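Local coordinates for austinoid biosynthesis clusters protein H (Emericella nidulans FGSC A4, PDB 5X9K), which takes part in making the fungal meroterpenoids austinol and dehydroaustinol, as a homodimeric isomerase of the trt14 family, at residues 75-78 with 79-83; 158-161 with 162-166. One frame throughout, in Å; residues are numbered along the deposited sequence.

Contact 1. Residues 75-78 with 79-83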
ATOM      1  N   GLU A  75      18.244  10.941   4.595  1.00 25.21           N
ATOM      2  CA  GLU A  75      17.072  11.541   5.228  1.00 26.80           C
ATOM      3  C   GLU A  75      16.295  10.533   6.074  1.00 29.11           C
ATOM      4  O   GLU A  75      15.672  10.910   7.071  1.00 28.47           O
ATOM      5  CB  GLU A  75      16.159  12.151   4.159  1.00 26.24           C
ATOM      6  CG  GLU A  75      16.599  13.506   3.649  1.00 26.35           C
ATOM      7  CD  GLU A  75      15.795  13.946   2.442  1.00 31.28           C
ATOM      8  OE1 GLU A  75      15.378  13.064   1.665  1.00 26.79           O
ATOM      9  OE2 GLU A  75      15.574  15.168   2.268  1.00 27.81           O
ATOM     10  N   SER A  76      16.314   9.256   5.711  1.00 30.80           N
ATOM     11  CA  SER A  76      15.477   8.316   6.439  1.00 32.19           C
ATOM     12  C   SER A  76      16.087   7.857   7.758  1.00 33.28           C
ATOM     13  O   SER A  76      15.386   7.220   8.550  1.00 30.29           O
ATOM     14  CB  SER A  76      15.174   7.098   5.571  1.00 31.63           C
ATOM     15  OG  SER A  76      16.333   6.309   5.373  1.00 32.56           O
ATOM     16  N   LYS A  77      17.362   8.161   8.020  1.00 32.49           N
ATOM     17  CA  LYS A  77      17.993   7.653   9.238  1.00 30.05           C
ATOM     18  C   LYS A  77      17.273   8.137  10.492  1.00 34.01           C
ATOM     19  O   LYS A  77      17.205   7.407  11.490  1.00 32.83           O
ATOM     20  CB  LYS A  77      19.468   8.056   9.282  1.00 32.83           C
ATOM     21  CG  LYS A  77      20.216   7.455  10.467  1.00 35.26           C
ATOM     22  CD  LYS A  77      21.720   7.442  10.264  1.00 30.99           C
ATOM     23  CE  LYS A  77      22.394   6.669  11.377  1.00 30.92           C
ATOM     24  NZ  LYS A  77      23.851   6.925  11.431  1.00 29.74           N
ATOM     25  N   ALA A  78      16.725   9.354  10.462  1.00 29.24           N
ATOM     26  CA  ALA A  78      15.961   9.847  11.603  1.00 33.72           C
ATOM     27  C   ALA A  78      14.783   8.934  11.932  1.00 35.04           C
ATOM     28  O   ALA A  78      14.448   8.757  13.110  1.00 35.37           O
ATOM     29  CB  ALA A  78      15.475  11.271  11.324  1.00 30.96           C
ATOM     30  N   ASP A  79      14.148   8.348  10.905  1.00 30.55           N
ATOM     31  CA  ASP A  79      13.014   7.457  11.131  1.00 32.51           C
ATOM     32  C   ASP A  79      13.433   6.227  11.922  1.00 34.52           C
ATOM     33  O   ASP A  79      12.736   5.806  12.851  1.00 31.38           O
ATOM     34  CB  ASP A  79      12.385   7.041   9.795  1.00 36.48           C
ATOM     35  CG  ASP A  79      11.645   8.190   9.096  1.00 40.96           C
ATOM     36  OD1 ASP A  79      11.025   9.019   9.792  1.00 45.24           O
ATOM     37  OD2 ASP A  79      11.676   8.253   7.846  1.00 42.70           O
ATOM     38  N   PHE A  80      14.567   5.626  11.567  1.00 29.72           N
ATOM     39  CA  PHE A  80      15.015   4.452  12.308  1.00 33.80           C
ATOM     40  C   PHE A  80      15.553   4.833  13.683  1.00 32.68           C
ATOM     41  O   PHE A  80      15.476   4.030  14.627  1.00 29.04           O
ATOM     42  CB  PHE A  80      16.044   3.685  11.477  1.00 33.12           C
ATOM     43  CG  PHE A  80      15.577   3.418  10.067  1.00 34.62           C
ATOM     44  CD1 PHE A  80      14.514   2.562   9.830  1.00 32.92           C
ATOM     45  CD2 PHE A  80      16.175   4.050   8.989  1.00 36.89           C
ATOM     46  CE1 PHE A  80      14.067   2.331   8.540  1.00 36.99           C
ATOM     47  CE2 PHE A  80      15.735   3.816   7.698  1.00 36.21           C
ATOM     48  CZ  PHE A  80      14.677   2.958   7.476  1.00 34.50           C
ATOM     49  N   GLN A  81      16.065   6.058  13.827  1.00 31.20           N
ATOM     50  CA  GLN A  81      16.431   6.536  15.154  1.00 34.74           C
ATOM     51  C   GLN A  81      15.206   6.605  16.053  1.00 34.00           C
ATOM     52  O   GLN A  81      15.275   6.254  17.236  1.00 32.63           O
ATOM     53  CB  GLN A  81      17.116   7.898  15.052  1.00 36.02           C
ATOM     54  CG  GLN A  81      18.476   7.827  14.384  1.00 44.25           C
ATOM     55  CD  GLN A  81      19.124   9.185  14.199  1.00 50.91           C
ATOM     56  OE1 GLN A  81      18.482  10.226  14.361  1.00 55.93           O
ATOM     57  NE2 GLN A  81      20.408   9.181  13.861  1.00 51.53           N
ATOM     58  N   GLY A  82      14.066   7.026  15.498  1.00 33.06           N
ATOM     59  CA  GLY A  82      12.848   7.099  16.292  1.00 29.75           C
ATOM     60  C   GLY A  82      12.330   5.732  16.696  1.00 30.55           C
ATOM     61  O   GLY A  82      11.870   5.544  17.825  1.00 29.35           O
ATOM     62  N   LEU A  83      12.387   4.759  15.779  1.00 31.03           N
ATOM     63  CA  LEU A  83      12.022   3.390  16.136  1.00 31.84           C
ATOM     64  C   LEU A  83      12.780   2.934  17.374  1.00 27.95           C
ATOM     65  O   LEU A  83      12.191   2.407  18.327  1.00 25.39           O
ATOM     66  CB  LEU A  83      12.302   2.436  14.970  1.00 32.44           C
ATOM     67  CG  LEU A  83      11.213   2.131  13.944  1.00 32.86           C
ATOM     68  CD1 LEU A  83      11.738   1.112  12.937  1.00 27.64           C
ATOM     69  CD2 LEU A  83       9.954   1.622  14.616  1.00 30.75           C
TER
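Ser76 and Phe80, one helical turn apart on helix 73-86, form the tightly packed side of this contact. The Phe80 ring reaches back along the helix with its CD2–CE2 side leading, and Ser76 OG lies 3.5 Å from Phe80 CE2. Ser76 O approaches the same part of the ring obliquely, 3.3 Å from Phe80 CD2. With CG anti to its own carbonyl carbon (chi1 -50°), Phe80 is swung toward the start of the helix, and Val48 and Leu49 of helix 46-49 close over the buried ring. The serine hydroxyl, which lies against the ring, is hydrogen-bonded to Lys73 O, one turn earlier. Ser76 O also receives Asp79 N at 2.9 Å. This is an i to i+3 bond of the 3-10 kind, bent (N-H...O 130°), with the donor well above the carbonyl plane (54°). Further along, the regular alpha-helical pattern holds: Gln81 N binds Lys77 O at 2.9 Å, and Gly82 N binds Ala78 O at 3.0 Å.

The other side is looser in its side chains, though Gln81 CG packs on Lys77 O at 3.2 Å. The extended chains of Lys77 and Gln81 pass each other at an angle, and their nearest side-chain approach is 3.8 Å, from Lys77 CG to Gln81 NE2. The meeting is thus between an amide and the methylene part of the lysine, while Lys77 NZ goes on to a salt bridge with Glu46. Ala78 and Asp79 complete the exposed surface, the aspartate also touching Gln71 of strand 70-72.

The chemistry divides accordingly: the buried serine hydroxyl finds a helical carbonyl, the charged lysine end finds a carboxylate on a neighbouring helix, and the aromatic ring anchors the helix to its apolar neighbours.

Contact 2. Residues 158-161 with 162-166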
ATOM      1  N   LYS A 158       0.386  11.106  17.157  1.00 23.62           N
ATOM      2  CA  LYS A 158      -0.228  12.086  18.046  1.00 26.31           C
ATOM      3  C   LYS A 158       0.037  11.744  19.509  1.00 26.25           C
ATOM      4  O   LYS A 158       0.308  12.637  20.319  1.00 26.33           O
ATOM      5  CB  LYS A 158      -1.725  12.166  17.782  1.00 24.03           C
ATOM      6  CG  LYS A 158      -2.116  12.795  16.447  1.00 33.32           C
ATOM      7  CD  LYS A 158      -3.543  13.349  16.519  1.00 44.89           C
ATOM      8  CE  LYS A 158      -4.211  13.464  15.145  1.00 50.26           C
ATOM      9  NZ  LYS A 158      -3.705  14.594  14.307  1.00 50.44           N
ATOM     10  N   LYS A 159      -0.053  10.459  19.868  1.00 24.87           N
ATOM     11  CA  LYS A 159       0.257  10.053  21.235  1.00 24.68           C
ATOM     12  C   LYS A 159       1.699  10.387  21.600  1.00 25.65           C
ATOM     13  O   LYS A 159       1.967  10.865  22.711  1.00 25.81           O
ATOM     14  CB  LYS A 159      -0.024   8.562  21.419  1.00 24.18           C
ATOM     15  CG  LYS A 159      -1.498   8.181  21.276  1.00 27.36           C
ATOM     16  CD  LYS A 159      -1.738   6.693  21.496  1.00 35.04           C
ATOM     17  CE  LYS A 159      -1.332   6.246  22.891  1.00 41.82           C
ATOM     18  NZ  LYS A 159      -2.050   7.002  23.958  1.00 52.17           N
ATOM     19  N   ILE A 160       2.643  10.150  20.677  1.00 21.63           N
ATOM     20  CA  ILE A 160       4.044  10.496  20.932  1.00 25.47           C
ATOM     21  C   ILE A 160       4.196  11.993  21.174  1.00 27.71           C
ATOM     22  O   ILE A 160       4.943  12.421  22.062  1.00 29.57           O
ATOM     23  CB  ILE A 160       4.939  10.021  19.772  1.00 22.17           C
ATOM     24  CG1 ILE A 160       5.034   8.495  19.755  1.00 23.05           C
ATOM     25  CG2 ILE A 160       6.330  10.615  19.885  1.00 30.83           C
ATOM     26  CD1 ILE A 160       5.732   7.913  20.979  1.00 28.81           C
ATOM     27  N   GLU A 161       3.488  12.812  20.398  1.00 26.66           N
ATOM     28  CA  GLU A 161       3.549  14.259  20.608  1.00 29.49           C
ATOM     29  C   GLU A 161       2.933  14.665  21.943  1.00 29.16           C
ATOM     30  O   GLU A 161       3.499  15.493  22.669  1.00 29.30           O
ATOM     31  CB  GLU A 161       2.845  14.995  19.463  1.00 32.45           C
ATOM     32  CG  GLU A 161       3.648  15.070  18.171  1.00 39.68           C
ATOM     33  CD  GLU A 161       4.688  16.177  18.188  1.00 46.76           C
ATOM     34  OE1 GLU A 161       4.671  16.994  19.133  1.00 44.86           O
ATOM     35  OE2 GLU A 161       5.519  16.234  17.253  1.00 46.85           O
ATOM     36  N   ALA A 162       1.757  14.124  22.272  1.00 27.39           N
ATOM     37  CA  ALA A 162       1.141  14.449  23.553  1.00 28.66           C
ATOM     38  C   ALA A 162       2.011  13.991  24.719  1.00 31.45           C
ATOM     39  O   ALA A 162       2.059  14.653  25.768  1.00 27.46           O
ATOM     40  CB  ALA A 162      -0.252  13.819  23.642  1.00 25.83           C
ATOM     41  N   HIS A 163       2.694  12.856  24.552  1.00 27.87           N
ATOM     42  CA  HIS A 163       3.591  12.343  25.580  1.00 29.68           C
ATOM     43  C   HIS A 163       4.736  13.314  25.837  1.00 30.94           C
ATOM     44  O   HIS A 163       4.976  13.724  26.980  1.00 31.29           O
ATOM     45  CB  HIS A 163       4.122  10.973  25.153  1.00 27.59           C
ATOM     46  CG  HIS A 163       5.013  10.321  26.167  1.00 32.19           C
ATOM     47  ND1 HIS A 163       4.552   9.393  27.078  1.00 26.10           N
ATOM     48  CD2 HIS A 163       6.338  10.462  26.414  1.00 34.80           C
ATOM     49  CE1 HIS A 163       5.553   8.993  27.841  1.00 30.94           C
ATOM     50  NE2 HIS A 163       6.646   9.631  27.463  1.00 28.25           N
ATOM     51  N   PHE A 164       5.449  13.705  24.776  1.00 27.95           N
ATOM     52  CA  PHE A 164       6.564  14.630  24.936  1.00 32.31           C
ATOM     53  C   PHE A 164       6.098  16.009  25.370  1.00 33.53           C
ATOM     54  O   PHE A 164       6.796  16.678  26.139  1.00 34.86           O
ATOM     55  CB  PHE A 164       7.362  14.726  23.637  1.00 34.63           C
ATOM     56  CG  PHE A 164       8.427  13.681  23.518  1.00 43.78           C
ATOM     57  CD1 PHE A 164       8.091  12.336  23.493  1.00 43.37           C
ATOM     58  CD2 PHE A 164       9.765  14.039  23.450  1.00 50.64           C
ATOM     59  CE1 PHE A 164       9.069  11.364  23.396  1.00 52.00           C
ATOM     60  CE2 PHE A 164      10.749  13.076  23.348  1.00 56.87           C
ATOM     61  CZ  PHE A 164      10.401  11.735  23.322  1.00 57.54           C
ATOM     62  N   SER A 165       4.926  16.446  24.904  1.00 29.72           N
ATOM     63  CA  SER A 165       4.394  17.722  25.368  1.00 32.45           C
ATOM     64  C   SER A 165       4.145  17.706  26.870  1.00 35.82           C
ATOM     65  O   SER A 165       4.331  18.730  27.541  1.00 36.72           O
ATOM     66  CB  SER A 165       3.107  18.062  24.619  1.00 33.71           C
ATOM     67  OG  SER A 165       2.524  19.231  25.166  1.00 39.85           O
ATOM     68  N   ALA A 166       3.729  16.559  27.412  1.00 28.09           N
ATOM     69  CA  ALA A 166       3.492  16.441  28.845  1.00 32.33           C
ATOM     70  C   ALA A 166       4.788  16.369  29.642  1.00 37.12           C
ATOM     71  O   ALA A 166       4.833  16.863  30.773  1.00 35.67           O
ATOM     72  CB  ALA A 166       2.633  15.209  29.142  1.00 29.00           C
TER
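Ile160 and Phe164 meet lightly along one side of helix 150-167, with Ile160 CG2 4.4 Å from Phe164 CD1. The nearer neighbour of the ring is a backbone atom: Phe164 CD1 lies 3.5 Å from Ile160 O, which comes up obliquely to the aromatic plane. The same oxygen accepts Phe164 N at 3.0 Å in a nearly straight bond, with an N-H...O angle of 171°, so a single carbonyl holds the phenylalanine backbone and borders its ring.

His163 is set differently. Its CG is turned anti to the backbone N (chi1 -178°), which carries the imidazole away from residues 158-161; CB alone stays close, 3.3 Å from Lys159 O. Glu161 folds over at its second torsion instead of stretching out along the surface. Behind these side chains the backbone is regular alpha-helix, Ala162 N reaching Lys158 O at 2.9 Å and Ser165 N reaching Glu161 O at 2.8 Å.

Although much of this last helix is exposed, its outer end is not isolated: Lys159, Ile160 and His163 rest on Val121, and His163 also on Leu120, at the turn between strands 108-119 and 122-134, while the Phe164 ring meets Phe86, at the end of helix 73-86, with the planes about 75° apart.

Contacts 1 and 2 each join successive turns of one helix, but at different depths in the fold: contact 1 has its centre about 11 Å from the centre of the chain, contact 2 about 23 Å. Their own centres are about 18 Å apart, and with about 7 Å between nearest atoms they do not touch. One connection runs through Phe86, the last residue of helix 73-86, whose ring meets that of Phe164. The Ser76 and Phe80 side of contact 1 packs on helix 46-49, whereas contact 2 lies near the C-terminus beside the hairpin turn at 120-121. Helices against a curved mixed sheet are consistent with a SnoaL-like (NTF2-like) fold. Neither contact touches the partner subunit.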